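Local coordinates for protein glycerol-3-phosphate dehydrogenase [NAD(P)+] (Coxiella burnetii, PDB 3K96) that probably catalyses the NAD(P)H-dependent reduction of dihydroxyacetone phosphate to sn-glycerol 3-phosphate, the key precursor for phospholipid synthesis, at residues Pro31-Gly36 and Glu98-Ile103; Glu61-Asp66 and Asn74-Pro79; Ser160-Ala165 and Thr262-Leu267; Leu244-Arg249 and Met325-Gln330. One frame throughout, in Å; residues are numbered along the deposited sequence. Where two conformers were deposited one is given.

Interaction 1 (Pro31-Gly36 and Glu98-Ile103); sequences PIAILG and EGVTDI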
loop_
_atom_site.group_PDB
_atom_site.type_symbol
_atom_site.label_atom_id
_atom_site.label_comp_id
_atom_site.label_asym_id
_atom_site.label_seq_id
_atom_site.Cartn_x
_atom_site.Cartn_y
_atom_site.Cartn_z
ATOM N N PRO A 31 2.885 33.525 18.119
ATOM C CA PRO A 31 3.211 32.992 16.814
ATOM C C PRO A 31 3.906 31.651 16.929
ATOM O O PRO A 31 4.515 31.365 17.944
ATOM C CB PRO A 31 4.184 34.031 16.232
ATOM C CG PRO A 31 4.077 35.232 17.095
ATOM C CD PRO A 31 3.675 34.730 18.438
ATOM N N ILE A 32 3.777 30.819 15.908
ATOM C CA ILE A 32 4.491 29.553 15.878
ATOM C C ILE A 32 5.577 29.726 14.825
ATOM O O ILE A 32 5.370 30.418 13.826
ATOM C CB ILE A 32 3.557 28.362 15.597
ATOM C CG1 ILE A 32 4.350 27.034 15.622
ATOM C CG2 ILE A 32 2.808 28.561 14.295
ATOM C CD1 ILE A 32 3.459 25.819 15.658
ATOM N N ALA A 33 6.756 29.170 15.072
ATOM C CA ALA A 33 7.844 29.265 14.115
ATOM C C ALA A 33 8.012 27.932 13.387
ATOM O O ALA A 33 7.999 26.860 14.016
ATOM C CB ALA A 33 9.174 29.662 14.816
ATOM N N ILE A 34 8.142 28.011 12.063
ATOM C CA ILE A 34 8.419 26.832 11.237
ATOM C C ILE A 34 9.798 27.007 10.614
ATOM O O ILE A 34 10.019 27.924 9.824
ATOM C CB ILE A 34 7.360 26.636 10.137
ATOM C CG1 ILE A 34 6.019 26.254 10.783
ATOM C CG2 ILE A 34 7.836 25.586 9.150
ATOM C CD1 ILE A 34 4.849 26.156 9.838
ATOM N N LEU A 35 10.719 26.123 10.992
ATOM C CA LEU A 35 12.092 26.154 10.530
ATOM C C LEU A 35 12.231 25.160 9.376
ATOM O O LEU A 35 12.140 23.949 9.581
ATOM C CB LEU A 35 13.045 25.781 11.689
ATOM C CG LEU A 35 12.865 26.553 13.016
ATOM C CD1 LEU A 35 13.947 26.160 14.046
ATOM C CD2 LEU A 35 12.835 28.075 12.812
ATOM N N GLY A 36 12.439 25.687 8.175
ATOM C CA GLY A 36 12.529 24.876 6.941
ATOM C C GLY A 36 11.450 25.331 5.970
ATOM O O GLY A 36 10.249 25.061 6.163
ATOM N N GLU A 98 12.394 34.872 18.566
ATOM C CA GLU A 98 12.171 35.865 19.634
ATOM C C GLU A 98 10.652 36.046 19.822
ATOM O O GLU A 98 9.947 36.400 18.893
ATOM C CB GLU A 98 12.865 37.184 19.283
ATOM C CG GLU A 98 12.931 38.213 20.422
ATOM C CD GLU A 98 13.823 37.777 21.581
ATOM O OE1 GLU A 98 14.825 37.055 21.340
ATOM O OE2 GLU A 98 13.528 38.178 22.734
ATOM N N GLY A 99 10.151 35.773 21.026
ATOM C CA GLY A 99 8.715 35.876 21.313
ATOM C C GLY A 99 7.941 34.617 20.910
ATOM O O GLY A 99 6.711 34.589 20.925
ATOM N N VAL A 100 8.667 33.570 20.557
ATOM C CA VAL A 100 8.058 32.307 20.131
ATOM C C VAL A 100 8.578 31.190 21.012
ATOM O O VAL A 100 9.775 31.139 21.289
ATOM C CB VAL A 100 8.455 31.984 18.670
ATOM C CG1 VAL A 100 8.069 30.547 18.299
ATOM C CG2 VAL A 100 7.840 33.011 17.724
ATOM N N THR A 101 7.701 30.314 21.482
ATOM C CA THR A 101 8.174 29.171 22.265
ATOM C C THR A 101 7.848 27.814 21.621
ATOM O O THR A 101 8.445 26.800 22.006
ATOM C CB THR A 101 7.648 29.217 23.676
ATOM O OG1 THR A 101 6.225 29.259 23.618
ATOM C CG2 THR A 101 8.210 30.458 24.416
ATOM N N ASP A 102 6.900 27.792 20.674
ATOM C CA ASP A 102 6.530 26.559 19.940
ATOM C C ASP A 102 7.178 26.585 18.575
ATOM O O ASP A 102 6.933 27.492 17.781
ATOM C CB ASP A 102 5.022 26.413 19.801
ATOM C CG ASP A 102 4.356 26.014 21.103
ATOM O OD1 ASP A 102 5.071 25.613 22.046
ATOM O OD2 ASP A 102 3.118 26.070 21.171
ATOM N N ILE A 103 8.000 25.572 18.307
ATOM C CA ILE A 103 8.777 25.493 17.081
ATOM C C ILE A 103 8.536 24.179 16.338
ATOM O O ILE A 103 8.542 23.109 16.941
ATOM C CB ILE A 103 10.269 25.558 17.436
ATOM C CG1 ILE A 103 10.531 26.748 18.383
ATOM C CG2 ILE A 103 11.115 25.629 16.188
ATOM C CD1 ILE A 103 11.899 26.737 19.019
HETATM O O HOH W 1 4.850 29.823 20.336
#
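Val-100 packs its side chain against Pro-31 and Ala-33 of the neighbouring segment, and that side chain can be followed outward. Val-100 CB lies 4.1 Å from Pro-31 O. There the side chain forks: Val-100 CG1, anti to the backbone N (chi1 169°), reaches CB of Ala-33 at 3.8 Å, while Val-100 CG2 leans toward Pro-31 and comes within 4.1 Å of its CB. Pro-31 O thus looks onto both methyls, yet it keeps a polar partner, since water 1 donates to it and accepts from Asp-102 N, filling in where the two backbones have not yet closed up. One residue further the strands pair directly: Ala-33 N gives a nearly straight bond to Asp-102 O, 3.2 Å long. This is the parallel pairing of strands 32-35 and 102-105 in a Rossmann-type nucleotide-binding domain, where strand 32-35 leads into a turn, from Gly-36 on, consistent with the GxGxxG signature of such domains. Ala-33 and Ile-103 put their side chains on the same face of the sheet, and Ile-103 CA makes a CA-H...O contact with Ala-33 O. Further along, CD1 of Leu-35 meets CG2 of Ile-103 at 3.6 Å, the two side chains crossing at a slant and both also touching Met-119 of helix 109-119.

Interaction 2 (Glu61-Asp66 and Asn74-Pro79); sequences ESDHVD and NNRYLP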
loop_
_atom_site.group_PDB
_atom_site.type_symbol
_atom_site.label_atom_id
_atom_site.label_comp_id
_atom_site.label_asym_id
_atom_site.label_seq_id
_atom_site.Cartn_x
_atom_site.Cartn_y
_atom_site.Cartn_z
ATOM N N GLU A 61 18.532 29.275 3.481
ATOM C CA GLU A 61 18.995 29.763 2.169
ATOM C C GLU A 61 18.603 31.272 2.152
ATOM O O GLU A 61 17.467 31.615 1.866
ATOM C CB GLU A 61 18.300 28.961 1.045
ATOM C CG GLU A 61 18.373 27.397 1.191
ATOM C CD GLU A 61 17.445 26.607 0.206
ATOM O OE1 GLU A 61 17.418 25.350 0.249
ATOM O OE2 GLU A 61 16.733 27.234 -0.604
ATOM N N SER A 62 19.533 32.173 2.479
ATOM C CA SER A 62 19.228 33.648 2.626
ATOM C C SER A 62 18.601 34.424 1.433
ATOM O O SER A 62 17.758 35.344 1.629
ATOM C CB SER A 62 20.476 34.379 3.129
ATOM O OG SER A 62 20.875 33.831 4.382
ATOM N N ASP A 63 19.041 34.079 0.228
ATOM C CA ASP A 63 18.495 34.664 -0.976
ATOM C C ASP A 63 17.026 34.231 -1.112
ATOM O O ASP A 63 16.224 34.900 -1.752
ATOM C CB ASP A 63 19.319 34.202 -2.180
ATOM C CG ASP A 63 19.634 32.700 -2.140
ATOM O OD1 ASP A 63 19.591 32.097 -1.039
ATOM O OD2 ASP A 63 19.943 32.126 -3.213
ATOM N N HIS A 64 16.693 33.112 -0.477
ATOM C CA HIS A 64 15.337 32.547 -0.502
ATOM C C HIS A 64 14.347 33.410 0.288
ATOM O O HIS A 64 13.254 33.687 -0.193
ATOM C CB HIS A 64 15.393 31.093 0.004
ATOM C CG HIS A 64 14.099 30.351 -0.099
ATOM N ND1 HIS A 64 13.734 29.369 0.798
ATOM C CD2 HIS A 64 13.066 30.473 -0.963
ATOM C CE1 HIS A 64 12.542 28.903 0.474
ATOM N NE2 HIS A 64 12.116 29.554 -0.591
ATOM N N VAL A 65 14.741 33.867 1.479
ATOM C CA VAL A 65 13.863 34.726 2.282
ATOM C C VAL A 65 13.576 36.052 1.558
ATOM O O VAL A 65 12.449 36.558 1.597
ATOM C CB VAL A 65 14.431 34.992 3.684
ATOM C CG1 VAL A 65 13.552 36.006 4.430
ATOM C CG2 VAL A 65 14.547 33.663 4.454
ATOM N N ASP A 66 14.584 36.598 0.890
ATOM C CA ASP A 66 14.403 37.829 0.095
ATOM C C ASP A 66 13.316 37.619 -0.976
ATOM O O ASP A 66 12.419 38.462 -1.160
ATOM C CB ASP A 66 15.733 38.231 -0.552
ATOM C CG ASP A 66 16.729 38.749 0.459
ATOM O OD1 ASP A 66 16.283 39.392 1.443
ATOM O OD2 ASP A 66 17.949 38.541 0.274
ATOM N N ASN A 74 6.224 31.221 -2.113
ATOM C CA ASN A 74 7.462 30.472 -2.110
ATOM C C ASN A 74 7.612 29.891 -3.479
ATOM O O ASN A 74 7.202 28.760 -3.715
ATOM C CB ASN A 74 7.435 29.360 -1.074
ATOM C CG ASN A 74 8.766 28.660 -0.939
ATOM O OD1 ASN A 74 9.672 28.814 -1.777
ATOM N ND2 ASN A 74 8.904 27.888 0.130
ATOM N N ASN A 75 8.188 30.673 -4.388
ATOM C CA ASN A 75 8.371 30.210 -5.747
ATOM C C ASN A 75 9.357 29.077 -5.902
ATOM O O ASN A 75 9.163 28.224 -6.748
ATOM C CB ASN A 75 8.709 31.368 -6.693
ATOM C CG ASN A 75 7.467 32.072 -7.202
ATOM O OD1 ASN A 75 6.427 31.443 -7.394
ATOM N ND2 ASN A 75 7.568 33.373 -7.436
ATOM N N ARG A 76 10.397 29.030 -5.092
ATOM C CA ARG A 76 11.334 27.930 -5.235
ATOM C C ARG A 76 10.752 26.582 -4.943
ATOM O O ARG A 76 11.117 25.629 -5.602
ATOM C CB ARG A 76 12.513 28.041 -4.284
ATOM C CG ARG A 76 13.453 29.121 -4.588
ATOM C CD ARG A 76 14.686 29.012 -3.728
ATOM N NE ARG A 76 15.505 30.187 -3.949
ATOM C CZ ARG A 76 16.688 30.389 -3.393
ATOM N NH1 ARG A 76 17.218 29.488 -2.567
ATOM N NH2 ARG A 76 17.345 31.500 -3.672
ATOM N N TYR A 77 9.875 26.490 -3.940
ATOM C CA TYR A 77 9.392 25.179 -3.498
ATOM C C TYR A 77 7.888 24.948 -3.469
ATOM O O TYR A 77 7.468 23.815 -3.383
ATOM C CB TYR A 77 10.010 24.834 -2.116
ATOM C CG TYR A 77 11.526 24.797 -2.127
ATOM C CD1 TYR A 77 12.204 23.795 -2.793
ATOM C CD2 TYR A 77 12.277 25.760 -1.470
ATOM C CE1 TYR A 77 13.588 23.766 -2.830
ATOM C CE2 TYR A 77 13.665 25.734 -1.490
ATOM C CZ TYR A 77 14.313 24.736 -2.174
ATOM O OH TYR A 77 15.693 24.686 -2.214
ATOM N N LEU A 78 7.077 25.989 -3.532
ATOM C CA LEU A 78 5.630 25.803 -3.539
ATOM C C LEU A 78 4.985 26.965 -4.298
ATOM O O LEU A 78 4.225 27.759 -3.721
ATOM C CB LEU A 78 5.077 25.712 -2.102
ATOM C CG LEU A 78 3.688 25.085 -1.896
ATOM C CD1 LEU A 78 3.740 23.608 -2.267
ATOM C CD2 LEU A 78 3.190 25.234 -0.446
ATOM N N PRO A 79 5.301 27.080 -5.601
ATOM C CA PRO A 79 4.743 28.158 -6.401
ATOM C C PRO A 79 3.246 28.003 -6.553
ATOM O O PRO A 79 2.723 26.888 -6.418
ATOM C CB PRO A 79 5.444 27.993 -7.763
ATOM C CG PRO A 79 5.813 26.543 -7.833
ATOM C CD PRO A 79 6.168 26.187 -6.396
HETATM O O HOH W 2 20.135 29.450 -2.070
#
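Beside the presumed glycine-rich turn of the Rossmann-type domain, the first turn of helix 62-71 is tied to the loop that follows the helix by a salt-bridge network and a histidine-centred cluster. Arg-76 stretches out in full from CG to NE and lays its guanidinium over His-64 CB, which touches one face near the rim. In one of two modelled Asp-63 conformers, and so less certainly, Arg-76 NH2 donates to Asp-63 OD2 at 2.7 Å; OD2 lies in the guanidinium plane, the carboxylate turned steeply (78°) to it. Arg-76 NH1 forms a weaker, bent bond of 3.0 Å to Glu-61 OE2 and, in that same conformer, is linked through water 2 to Asp-63 OD1. Glu-61 OE2 also takes the Tyr-77 hydroxyl on its syn lone pair, OH to OE2 being 3.2 Å. His-64, its CG anti to the backbone N (chi1 -174°), sends NE2 in its ring plane to Asn-74 OD1, 2.8 Å away. Tyr-77 N approaches that oxygen from the opposite face of the amide, forming an Asx motif. The tyrosine ring turns an edge to the face of His-64 in an offset edge-to-face pair, planes 84° apart. Ser-59 OG is bonded to His-64 ND1, so the imidazole is gripped at both nitrogens and its rotation is fixed. Glu-61 and Glu-67, with Asp-63 in this conformer, would be expected to offset the arginine's charge.

Interaction 3 (Ser160-Ala165 and Thr262-Leu267); sequences SGPSLA and TGLAGL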
loop_
_atom_site.group_PDB
_atom_site.type_symbol
_atom_site.label_atom_id
_atom_site.label_comp_id
_atom_site.label_asym_id
_atom_site.label_seq_id
_atom_site.Cartn_x
_atom_site.Cartn_y
_atom_site.Cartn_z
ATOM N N SER A 160 3.658 12.984 11.093
ATOM C CA SER A 160 4.037 12.134 9.980
ATOM C C SER A 160 2.874 11.372 9.394
ATOM O O SER A 160 2.058 10.834 10.115
ATOM C CB SER A 160 5.060 11.127 10.470
ATOM O OG SER A 160 5.792 10.567 9.404
ATOM N N GLY A 161 2.805 11.347 8.072
ATOM C CA GLY A 161 1.757 10.616 7.365
ATOM C C GLY A 161 1.849 10.807 5.863
ATOM O O GLY A 161 2.781 11.466 5.379
ATOM N N PRO A 162 0.895 10.210 5.108
ATOM C CA PRO A 162 0.890 10.405 3.661
ATOM C C PRO A 162 0.466 11.835 3.390
ATOM O O PRO A 162 -0.714 12.170 3.479
ATOM C CB PRO A 162 -0.157 9.407 3.158
ATOM C CG PRO A 162 -1.049 9.153 4.325
ATOM C CD PRO A 162 -0.234 9.394 5.569
ATOM N N SER A 163 1.406 12.669 3.015
ATOM C CA SER A 163 1.071 14.072 2.860
ATOM C C SER A 163 1.873 14.827 1.826
ATOM O O SER A 163 2.754 15.603 2.202
ATOM C CB SER A 163 1.293 14.739 4.210
ATOM O OG SER A 163 2.625 14.511 4.636
ATOM N N LEU A 164 1.580 14.631 0.537
ATOM C CA LEU A 164 2.248 15.395 -0.510
ATOM C C LEU A 164 2.000 16.867 -0.222
ATOM O O LEU A 164 0.872 17.267 -0.007
ATOM C CB LEU A 164 1.676 15.090 -1.887
ATOM C CG LEU A 164 1.878 13.697 -2.471
ATOM C CD1 LEU A 164 1.286 13.657 -3.886
ATOM C CD2 LEU A 164 3.401 13.344 -2.459
ATOM N N ALA A 165 3.045 17.668 -0.247
ATOM C CA ALA A 165 2.925 19.096 0.082
ATOM C C ALA A 165 1.984 19.849 -0.857
ATOM O O ALA A 165 1.192 20.683 -0.409
ATOM C CB ALA A 165 4.335 19.752 0.112
ATOM N N THR A 262 0.977 -0.331 10.684
ATOM C CA THR A 262 -0.159 -0.473 9.795
ATOM C C THR A 262 -0.971 0.819 9.714
ATOM O O THR A 262 -2.022 0.861 9.065
ATOM C CB THR A 262 -1.077 -1.605 10.271
ATOM O OG1 THR A 262 -1.492 -1.337 11.615
ATOM C CG2 THR A 262 -0.339 -2.948 10.238
ATOM N N GLY A 263 -0.480 1.879 10.363
ATOM C CA GLY A 263 -1.184 3.179 10.362
ATOM C C GLY A 263 -0.671 4.156 9.318
ATOM O O GLY A 263 0.080 3.789 8.413
ATOM N N LEU A 264 -1.068 5.427 9.479
ATOM C CA LEU A 264 -0.701 6.488 8.560
ATOM C C LEU A 264 0.788 6.703 8.404
ATOM O O LEU A 264 1.255 6.926 7.281
ATOM C CB LEU A 264 -1.364 7.797 9.001
ATOM C CG LEU A 264 -2.882 7.856 8.918
ATOM C CD1 LEU A 264 -3.482 8.995 9.788
ATOM C CD2 LEU A 264 -3.318 7.977 7.426
ATOM N N ALA A 265 1.535 6.616 9.513
ATOM C CA ALA A 265 2.985 6.876 9.505
ATOM C C ALA A 265 3.791 5.694 8.916
ATOM O O ALA A 265 4.911 5.871 8.436
ATOM C CB ALA A 265 3.468 7.218 10.915
ATOM N N GLY A 266 3.198 4.506 8.922
ATOM C CA GLY A 266 3.865 3.332 8.356
ATOM C C GLY A 266 3.270 3.107 6.981
ATOM O O GLY A 266 3.637 3.786 6.010
ATOM N N LEU A 267 2.313 2.187 6.922
ATOM C CA LEU A 267 1.611 1.827 5.682
ATOM C C LEU A 267 1.135 2.991 4.820
ATOM O O LEU A 267 1.349 3.001 3.613
ATOM C CB LEU A 267 0.407 0.947 6.024
ATOM C CG LEU A 267 -0.587 0.684 4.901
ATOM C CD1 LEU A 267 0.081 -0.084 3.780
ATOM C CD2 LEU A 267 -1.788 -0.049 5.441
#
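The predicted sn-glycerol 3-phosphate site includes the loop 160-165, and here that loop rests against the start of helix 264-275. Pro-162 makes the main side-chain contact. Pro-162 CD sits 3.4 Å from the carbonyl oxygen Leu-264 O and 3.9 Å from Leu-264 CD2, and its CG borders the same methyl, so one edge of the pyrrolidine ring bears on both backbone and side chain. The leucine chain crosses the proline at about a right angle; its CG, anti to the carbonyl carbon (chi1 -66°), carries CD2 to the ring. At Gly-161 the backbones themselves draw together: Gly-161 CA is 3.7 Å from Leu-264 O and 4.5 Å from Ala-265 CA. Ser-160 ends strand 156-160 and faces Ala-265, with its O 4.0 Å from the alanine CB. No hydrogen bond joins the two segments, so the fit is one of shape. It brings the nucleotide-binding half of the chain against the helical C-terminal half, the interdomain seam where Gly-161, Ser-163 and Asp-269 are predicted to bind substrate. Val-209 of helix 206-228 touches both Ser-160 and Ala-265. From the second subunit, Asn-234 accepts a hydrogen bond from Leu-164 N and Ala-237 packs on Pro-162, placing the dimer interface beside this seam.

Interaction 4 (Leu244-Arg249 and Met325-Gln330); sequences LTEMGR and MPLTFQ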
loop_
_atom_site.group_PDB
_atom_site.type_symbol
_atom_site.label_atom_id
_atom_site.label_comp_id
_atom_site.label_asym_id
_atom_site.label_seq_id
_atom_site.Cartn_x
_atom_site.Cartn_y
_atom_site.Cartn_z
ATOM N N LEU A 244 7.553 -3.345 4.402
ATOM C CA LEU A 244 6.864 -3.148 5.670
ATOM C C LEU A 244 7.417 -4.139 6.710
ATOM O O LEU A 244 7.553 -3.799 7.888
ATOM C CB LEU A 244 5.340 -3.283 5.516
ATOM C CG LEU A 244 4.549 -2.655 6.668
ATOM C CD1 LEU A 244 4.684 -1.114 6.574
ATOM C CD2 LEU A 244 3.076 -3.035 6.690
ATOM N N THR A 245 7.753 -5.357 6.282
ATOM C CA THR A 245 8.336 -6.342 7.213
ATOM C C THR A 245 9.645 -5.853 7.852
ATOM O O THR A 245 9.836 -5.989 9.071
ATOM C CB THR A 245 8.558 -7.712 6.516
ATOM O OG1 THR A 245 7.293 -8.213 6.058
ATOM C CG2 THR A 245 9.195 -8.726 7.470
ATOM N N GLU A 246 10.570 -5.288 7.067
ATOM C CA GLU A 246 11.822 -4.811 7.697
ATOM C C GLU A 246 11.610 -3.522 8.467
ATOM O O GLU A 246 12.307 -3.267 9.461
ATOM C CB GLU A 246 13.018 -4.734 6.725
ATOM C CG GLU A 246 12.966 -3.736 5.636
ATOM C CD GLU A 246 14.085 -3.975 4.608
ATOM O OE1 GLU A 246 14.967 -3.105 4.460
ATOM O OE2 GLU A 246 14.093 -5.058 3.970
ATOM N N MET A 247 10.655 -2.713 8.019
ATOM C CA MET A 247 10.310 -1.496 8.739
ATOM C C MET A 247 9.809 -1.962 10.137
ATOM O O MET A 247 10.209 -1.426 11.153
ATOM C CB MET A 247 9.225 -0.709 7.994
ATOM C CG MET A 247 8.811 0.616 8.645
ATOM S SD MET A 247 7.426 1.424 7.782
ATOM C CE MET A 247 8.230 1.933 6.269
ATOM N N GLY A 248 8.986 -3.007 10.163
ATOM C CA GLY A 248 8.436 -3.527 11.423
ATOM C C GLY A 248 9.506 -4.064 12.362
ATOM O O GLY A 248 9.428 -3.881 13.590
ATOM N N ARG A 249 10.521 -4.710 11.786
ATOM C CA ARG A 249 11.624 -5.260 12.569
ATOM C C ARG A 249 12.404 -4.138 13.274
ATOM O O ARG A 249 12.729 -4.228 14.462
ATOM C CB ARG A 249 12.554 -6.083 11.670
ATOM C CG ARG A 249 13.592 -6.854 12.443
ATOM C CD ARG A 249 14.385 -7.868 11.568
ATOM N NE ARG A 249 13.511 -8.851 10.930
ATOM C CZ ARG A 249 13.224 -8.902 9.634
ATOM N NH1 ARG A 249 12.403 -9.846 9.193
ATOM N NH2 ARG A 249 13.766 -8.050 8.771
ATOM N N MET A 325 17.737 -6.116 7.439
ATOM C CA MET A 325 16.897 -5.266 6.608
ATOM C C MET A 325 17.394 -5.446 5.191
ATOM O O MET A 325 18.220 -4.669 4.725
ATOM C CB MET A 325 17.031 -3.794 7.047
ATOM C CG MET A 325 16.763 -3.582 8.520
ATOM S SD MET A 325 16.647 -1.826 8.924
ATOM C CE MET A 325 15.154 -1.412 7.997
ATOM N N PRO A 326 16.897 -6.495 4.507
ATOM C CA PRO A 326 17.349 -6.869 3.160
ATOM C C PRO A 326 17.180 -5.821 2.083
ATOM O O PRO A 326 18.100 -5.648 1.284
ATOM C CB PRO A 326 16.531 -8.136 2.814
ATOM C CG PRO A 326 15.790 -8.527 4.067
ATOM C CD PRO A 326 15.932 -7.447 5.091
ATOM N N LEU A 327 16.029 -5.151 2.012
ATOM C CA LEU A 327 15.863 -4.121 0.989
ATOM C C LEU A 327 16.840 -2.971 1.203
ATOM O O LEU A 327 17.487 -2.520 0.253
ATOM C CB LEU A 327 14.429 -3.593 0.855
ATOM C CG LEU A 327 13.478 -4.498 0.053
ATOM C CD1 LEU A 327 13.262 -5.839 0.742
ATOM C CD2 LEU A 327 12.142 -3.801 -0.219
ATOM N N THR A 328 16.956 -2.515 2.444
ATOM C CA THR A 328 17.850 -1.399 2.774
ATOM C C THR A 328 19.291 -1.750 2.445
ATOM O O THR A 328 20.023 -0.933 1.922
ATOM C CB THR A 328 17.751 -1.054 4.263
ATOM O OG1 THR A 328 16.396 -0.680 4.558
ATOM C CG2 THR A 328 18.726 0.057 4.621
ATOM N N PHE A 329 19.683 -2.985 2.739
ATOM C CA PHE A 329 21.039 -3.408 2.451
ATOM C C PHE A 329 21.317 -3.485 0.960
ATOM O O PHE A 329 22.404 -3.110 0.530
ATOM C CB PHE A 329 21.365 -4.723 3.149
ATOM C CG PHE A 329 21.680 -4.555 4.596
ATOM C CD1 PHE A 329 22.838 -5.098 5.136
ATOM C CD2 PHE A 329 20.854 -3.781 5.420
ATOM C CE1 PHE A 329 23.141 -4.915 6.492
ATOM C CE2 PHE A 329 21.148 -3.601 6.751
ATOM C CZ PHE A 329 22.295 -4.168 7.294
ATOM N N GLN A 330 20.355 -3.966 0.173
ATOM C CA GLN A 330 20.540 -4.032 -1.281
ATOM C C GLN A 330 20.646 -2.632 -1.859
ATOM O O GLN A 330 21.496 -2.371 -2.701
ATOM C CB GLN A 330 19.406 -4.784 -1.966
ATOM C CG GLN A 330 19.445 -6.282 -1.797
ATOM C CD GLN A 330 20.560 -6.943 -2.593
ATOM O OE1 GLN A 330 21.726 -6.567 -2.492
ATOM N NE2 GLN A 330 20.195 -7.950 -3.384
#
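Glu-246 CG is tucked between its own backbone N and carbonyl carbon (chi1 67°), and from there the chain runs out extended, carrying the carboxylate clear of helix 233-253 to the first turn of helix 326-336. Both oxygens are used. Glu-246 OE2 accepts from Leu-327 N at 2.8 Å on its syn lone pair, with an N-H...O angle of 158°. Glu-246 OE1 takes two donors from one residue: Thr-328 N reaches its syn lone pair at 2.9 Å, and the hydroxyl Thr-328 OG1 arrives at 2.8 Å, nearly in line with the C-O bond. The carboxylate therefore straddles two successive amides, a side-chain acceptor from a distant part of the chain for the N-H groups of the helix's first turn. Three hydrogen bonds satisfy this buried acid, and the helix dipole would be expected to stabilise its negative charge. Pro-326 has no N-H to give, but its CD lies only 3.2 Å from Glu-246 OE2 and borders the bonded group. Met-325, at the N-cap position, covers another side: its CB is 3.4 Å from Glu-246 OE1, and its chain, bent at the sulfur, brings CE to 3.7 Å from Glu-246 O. Arg-249, a turn along, comes near Pro-326 CD while its NH2 bonds Glu-324 O just ahead of the segment. The axes of the short segments 244-249 and 326-330 cross at -102°, with a closest approach of 9.8 Å. Helix 206-228 touches both, Leu-219 meeting Met-247 and Leu-327, and helix 307-320 packs on Met-325 through Val-314 and Ala-318.

In the fold
From the N terminus, segment 31-36 meets segment 98-103, 62 residues apart at their closest ends, and interaction 1 closes that loop within the nucleotide-binding domain. Interaction 2 is nested inside it, a short closure between helix 62-71 and the loop after it; the two do not touch, their nearest atoms being about 7 Å apart. Interaction 3 opens only after both have closed and spans from the loop after strand 156-160 to the start of helix 264-275, joining the two halves of the chain. Interaction 4 crosses it, since 244-249 lies within the loop of interaction 3 while 325-330 lies beyond. These two touch where Leu-244 and Met-247 pack on Leu-267 and Gly-266, joining the seam of interaction 3 to the helical packing of the C-terminal half.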